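Local coordinates for protein probable hydrolase (Pseudomonas aeruginosa, PDB 3OM8) that is an alpha/beta-fold hydrolase, possibly a 3-oxoadipate enol-lactonase that opens the lactone ring of its substrate by hydrolysis, at residues W136-M149 with T183-R196. Residues are numbered along the deposited sequence; the frame is centred on the assembly and turned at random.
Sequences WDERIAAVLQAEDM and TNRHGLAGSFAAVR
Trp-136, Ile-140 and Val-143 of helix 134-145 pack against Phe-192, Ala-189 and Leu-188 of helix 185-196, an antiparallel helix pair (axes of 136-145 and 185-196 8.9 Å apart at 173°) within the helical region inserted between strands 118-124 and 211-216. Phe-192 enters a hole formed by Trp-136, Arg-139, Ile-140 and Val-143; CB of Arg-139 lies over a face of the Phe-192 ring, while the Trp-136 and Phe-192 rings meet obliquely, planes at 39°. Ile-140 returns the knob among Ala-189, Phe-192, Ala-193 and Arg-196, its CG1 3.5 Å from CB of Phe-192. Such an insertion is the cap of the alpha/beta-hydrolase fold. Val-195 touches Leu-102 beside the probable nucleophile elbow, and its CG1 makes a CH-pi contact over the six-membered ring of Trp-136, whose NE1 is hydrogen-bonded to Leu-130 O. At this end Asp-137 OD1, approached on its syn side, forms a salt bridge with Arg-196 NH1 (3.1 Å). At the other, the bend of Arg-185 at chi3 (57°) delivers its guanidinium to the C-terminal end of helix 134-145 and the following turn: NH1 and NH2 both hydrogen-bond to Ala-146 O, NH1 on a lone pair, NH2 from above the carbonyl plane; NH1 also donates to Leu-144 O (2.7 Å) and NH2 to Glu-147 O (3.3 Å), each from well above the plane. CE of selenomethionine Met-149 lies over one guanidinium face.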
# COMPACT_ATOMS: atom_id res chain seq x y z
N TRP B 136 -17.83 8.40 -20.63
CA TRP B 136 -16.97 8.03 -21.75
C TRP B 136 -17.63 8.36 -23.09
O TRP B 136 -16.95 8.78 -24.03
CB TRP B 136 -16.54 6.56 -21.67
CG TRP B 136 -15.79 6.28 -20.40
CD1 TRP B 136 -16.25 5.61 -19.31
CD2 TRP B 136 -14.45 6.70 -20.07
NE1 TRP B 136 -15.29 5.57 -18.34
CE2 TRP B 136 -14.17 6.23 -18.78
CE3 TRP B 136 -13.46 7.42 -20.76
CZ2 TRP B 136 -12.94 6.46 -18.15
CZ3 TRP B 136 -12.25 7.64 -20.14
CH2 TRP B 136 -12.00 7.16 -18.84
N ASP B 137 -18.94 8.18 -23.18
CA ASP B 137 -19.71 8.60 -24.34
C ASP B 137 -19.59 10.10 -24.54
O ASP B 137 -19.37 10.58 -25.64
CB ASP B 137 -21.17 8.21 -24.19
CG ASP B 137 -21.41 6.74 -24.47
OD1 ASP B 137 -20.76 6.20 -25.39
OD2 ASP B 137 -22.26 6.14 -23.79
N GLU B 138 -19.72 10.85 -23.45
CA GLU B 138 -19.50 12.29 -23.49
C GLU B 138 -18.11 12.64 -24.01
O GLU B 138 -17.95 13.57 -24.79
CB GLU B 138 -19.70 12.91 -22.10
CG GLU B 138 -21.13 12.87 -21.63
CD GLU B 138 -21.28 13.38 -20.21
OE1 GLU B 138 -20.30 13.94 -19.66
OE2 GLU B 138 -22.39 13.22 -19.64
N ARG B 139 -17.11 11.88 -23.58
CA ARG B 139 -15.73 12.16 -23.97
C ARG B 139 -15.45 11.77 -25.43
O ARG B 139 -14.63 12.39 -26.10
CB ARG B 139 -14.75 11.47 -23.03
CG ARG B 139 -14.74 12.07 -21.64
CD ARG B 139 -13.95 11.24 -20.66
NE ARG B 139 -13.81 11.90 -19.36
CZ ARG B 139 -13.76 11.27 -18.19
NH1 ARG B 139 -13.64 11.97 -17.07
NH2 ARG B 139 -13.82 9.94 -18.13
N ILE B 140 -16.14 10.74 -25.90
CA ILE B 140 -16.06 10.34 -27.29
C ILE B 140 -16.66 11.43 -28.20
O ILE B 140 -16.03 11.89 -29.16
CB ILE B 140 -16.76 8.97 -27.51
CG1 ILE B 140 -15.95 7.85 -26.85
CG2 ILE B 140 -16.99 8.70 -28.99
CD1 ILE B 140 -16.68 6.52 -26.78
N ALA B 141 -17.87 11.88 -27.86
CA ALA B 141 -18.55 12.88 -28.67
C ALA B 141 -17.75 14.18 -28.69
O ALA B 141 -17.56 14.78 -29.74
CB ALA B 141 -19.96 13.13 -28.14
N ALA B 142 -17.25 14.58 -27.52
CA ALA B 142 -16.48 15.81 -27.39
C ALA B 142 -15.15 15.79 -28.14
O ALA B 142 -14.77 16.79 -28.75
CB ALA B 142 -16.24 16.12 -25.90
N VAL B 143 -14.41 14.68 -28.07
CA VAL B 143 -13.14 14.60 -28.79
C VAL B 143 -13.35 14.60 -30.31
O VAL B 143 -12.60 15.24 -31.05
CB VAL B 143 -12.24 13.40 -28.33
CG1 VAL B 143 -12.83 12.06 -28.77
CG2 VAL B 143 -10.84 13.56 -28.87
N LEU B 144 -14.37 13.89 -30.79
CA LEU B 144 -14.69 13.88 -32.23
C LEU B 144 -15.02 15.26 -32.80
O LEU B 144 -14.71 15.55 -33.95
CB LEU B 144 -15.84 12.92 -32.54
CG LEU B 144 -15.54 11.43 -32.34
CD1 LEU B 144 -16.81 10.63 -32.55
CD2 LEU B 144 -14.44 10.97 -33.29
N GLN B 145 -15.64 16.11 -32.00
CA GLN B 145 -16.10 17.42 -32.48
C GLN B 145 -15.08 18.54 -32.30
O GLN B 145 -15.29 19.64 -32.78
CB GLN B 145 -17.42 17.79 -31.80
CG GLN B 145 -18.54 16.87 -32.21
CD GLN B 145 -18.81 16.97 -33.71
OE1 GLN B 145 -18.67 18.04 -34.29
NE2 GLN B 145 -19.19 15.85 -34.33
N ALA B 146 -13.97 18.26 -31.62
CA ALA B 146 -13.01 19.31 -31.30
C ALA B 146 -12.37 19.93 -32.53
O ALA B 146 -12.11 19.25 -33.53
CB ALA B 146 -11.93 18.77 -30.39
N GLU B 147 -12.09 21.23 -32.46
CA GLU B 147 -11.33 21.87 -33.52
C GLU B 147 -9.96 21.19 -33.56
O GLU B 147 -9.58 20.59 -34.57
CB GLU B 147 -11.18 23.38 -33.29
CG GLU B 147 -11.46 24.23 -34.52
CD GLU B 147 -12.96 24.44 -34.76
OE1 GLU B 147 -13.68 24.77 -33.79
OE2 GLU B 147 -13.41 24.29 -35.92
N ASP B 148 -9.24 21.25 -32.44
CA ASP B 148 -7.96 20.54 -32.29
C ASP B 148 -7.84 19.84 -30.93
O ASP B 148 -8.74 19.95 -30.09
CB ASP B 148 -6.79 21.50 -32.50
CG ASP B 148 -6.75 22.61 -31.47
OD1 ASP B 148 -6.31 23.72 -31.81
OD2 ASP B 148 -7.17 22.37 -30.31
N MSE B 149 -6.73 19.14 -30.70
CA MSE B 149 -6.55 18.40 -29.45
C MSE B 149 -6.06 19.23 -28.25
O MSE B 149 -5.74 18.67 -27.20
CB MSE B 149 -5.62 17.19 -29.67
CG MSE B 149 -6.16 16.11 -30.61
SE MSE B 149 -7.87 15.32 -30.09
CE MSE B 149 -9.07 16.65 -30.88
N THR B 183 -2.00 12.93 -31.18
CA THR B 183 -2.87 11.77 -31.11
C THR B 183 -4.16 11.98 -31.92
O THR B 183 -4.90 12.94 -31.69
CB THR B 183 -3.21 11.37 -29.66
OG1 THR B 183 -2.02 10.90 -29.01
CG2 THR B 183 -4.23 10.25 -29.65
N ASN B 184 -4.41 11.08 -32.86
CA ASN B 184 -5.59 11.22 -33.71
C ASN B 184 -6.86 10.97 -32.90
O ASN B 184 -6.90 10.07 -32.06
CB ASN B 184 -5.52 10.25 -34.89
CG ASN B 184 -6.69 10.39 -35.82
OD1 ASN B 184 -7.80 9.96 -35.51
ND2 ASN B 184 -6.45 11.01 -36.97
N ARG B 185 -7.88 11.78 -33.15
CA ARG B 185 -9.09 11.77 -32.33
C ARG B 185 -9.80 10.43 -32.35
O ARG B 185 -10.57 10.12 -31.45
CB ARG B 185 -10.05 12.87 -32.76
CG ARG B 185 -10.70 12.66 -34.12
CD ARG B 185 -11.43 13.92 -34.56
NE ARG B 185 -10.54 15.08 -34.59
CZ ARG B 185 -10.95 16.34 -34.50
NH1 ARG B 185 -12.24 16.60 -34.37
NH2 ARG B 185 -10.07 17.33 -34.54
N HIS B 186 -9.55 9.64 -33.39
CA HIS B 186 -10.19 8.33 -33.50
C HIS B 186 -9.50 7.28 -32.61
O HIS B 186 -10.13 6.34 -32.14
CB HIS B 186 -10.25 7.87 -34.96
CG HIS B 186 -11.13 8.73 -35.81
ND1 HIS B 186 -12.50 8.56 -35.88
CD2 HIS B 186 -10.85 9.80 -36.59
CE1 HIS B 186 -13.02 9.48 -36.67
NE2 HIS B 186 -12.04 10.24 -37.12
N GLY B 187 -8.20 7.45 -32.39
CA GLY B 187 -7.49 6.63 -31.43
C GLY B 187 -8.06 6.81 -30.03
O GLY B 187 -8.39 5.85 -29.34
N LEU B 188 -8.19 8.07 -29.62
CA LEU B 188 -8.82 8.42 -28.36
C LEU B 188 -10.26 7.92 -28.26
O LEU B 188 -10.64 7.24 -27.30
CB LEU B 188 -8.81 9.94 -28.16
CG LEU B 188 -7.44 10.60 -28.12
CD1 LEU B 188 -7.59 12.08 -27.82
CD2 LEU B 188 -6.60 9.93 -27.06
N ALA B 189 -11.07 8.26 -29.25
CA ALA B 189 -12.48 7.86 -29.26
C ALA B 189 -12.62 6.35 -29.19
O ALA B 189 -13.43 5.83 -28.43
CB ALA B 189 -13.21 8.43 -30.50
N GLY B 190 -11.82 5.64 -29.98
CA GLY B 190 -11.85 4.19 -29.97
C GLY B 190 -11.43 3.60 -28.64
O GLY B 190 -12.02 2.62 -28.17
N SER B 191 -10.41 4.19 -28.03
CA SER B 191 -9.88 3.70 -26.77
C SER B 191 -10.85 3.95 -25.61
O SER B 191 -11.06 3.06 -24.80
CB SER B 191 -8.50 4.30 -26.49
OG SER B 191 -7.56 3.90 -27.48
N PHE B 192 -11.45 5.14 -25.57
CA PHE B 192 -12.53 5.45 -24.62
C PHE B 192 -13.65 4.41 -24.66
O PHE B 192 -14.29 4.15 -23.65
CB PHE B 192 -13.18 6.81 -24.93
CG PHE B 192 -12.30 7.99 -24.65
CD1 PHE B 192 -11.36 7.96 -23.65
CD2 PHE B 192 -12.44 9.15 -25.39
CE1 PHE B 192 -10.56 9.07 -23.39
CE2 PHE B 192 -11.65 10.26 -25.14
CZ PHE B 192 -10.71 10.22 -24.14
N ALA B 193 -13.93 3.86 -25.83
CA ALA B 193 -15.01 2.88 -25.95
C ALA B 193 -14.61 1.54 -25.34
O ALA B 193 -15.42 0.89 -24.67
CB ALA B 193 -15.45 2.72 -27.41
N ALA B 194 -13.37 1.12 -25.57
CA ALA B 194 -12.84 -0.08 -24.94
C ALA B 194 -12.99 0.07 -23.43
O ALA B 194 -13.51 -0.82 -22.76
CB ALA B 194 -11.37 -0.29 -25.31
N VAL B 195 -12.54 1.20 -22.91
CA VAL B 195 -12.65 1.50 -21.48
C VAL B 195 -14.10 1.50 -21.00
O VAL B 195 -14.43 0.88 -20.00
CB VAL B 195 -12.05 2.88 -21.16
CG1 VAL B 195 -12.29 3.22 -19.72
CG2 VAL B 195 -10.57 2.90 -21.48
N ARG B 196 -14.95 2.20 -21.74
CA ARG B 196 -16.37 2.30 -21.41
C ARG B 196 -17.01 0.94 -21.16
O ARG B 196 -17.75 0.76 -20.20
CB ARG B 196 -17.12 3.04 -22.52
CG ARG B 196 -18.61 3.17 -22.30
CD ARG B 196 -19.33 3.46 -23.62
NE ARG B 196 -19.05 2.40 -24.59
CZ ARG B 196 -19.03 2.55 -25.91
NH1 ARG B 196 -19.30 3.73 -26.47
NH2 ARG B 196 -18.75 1.51 -26.68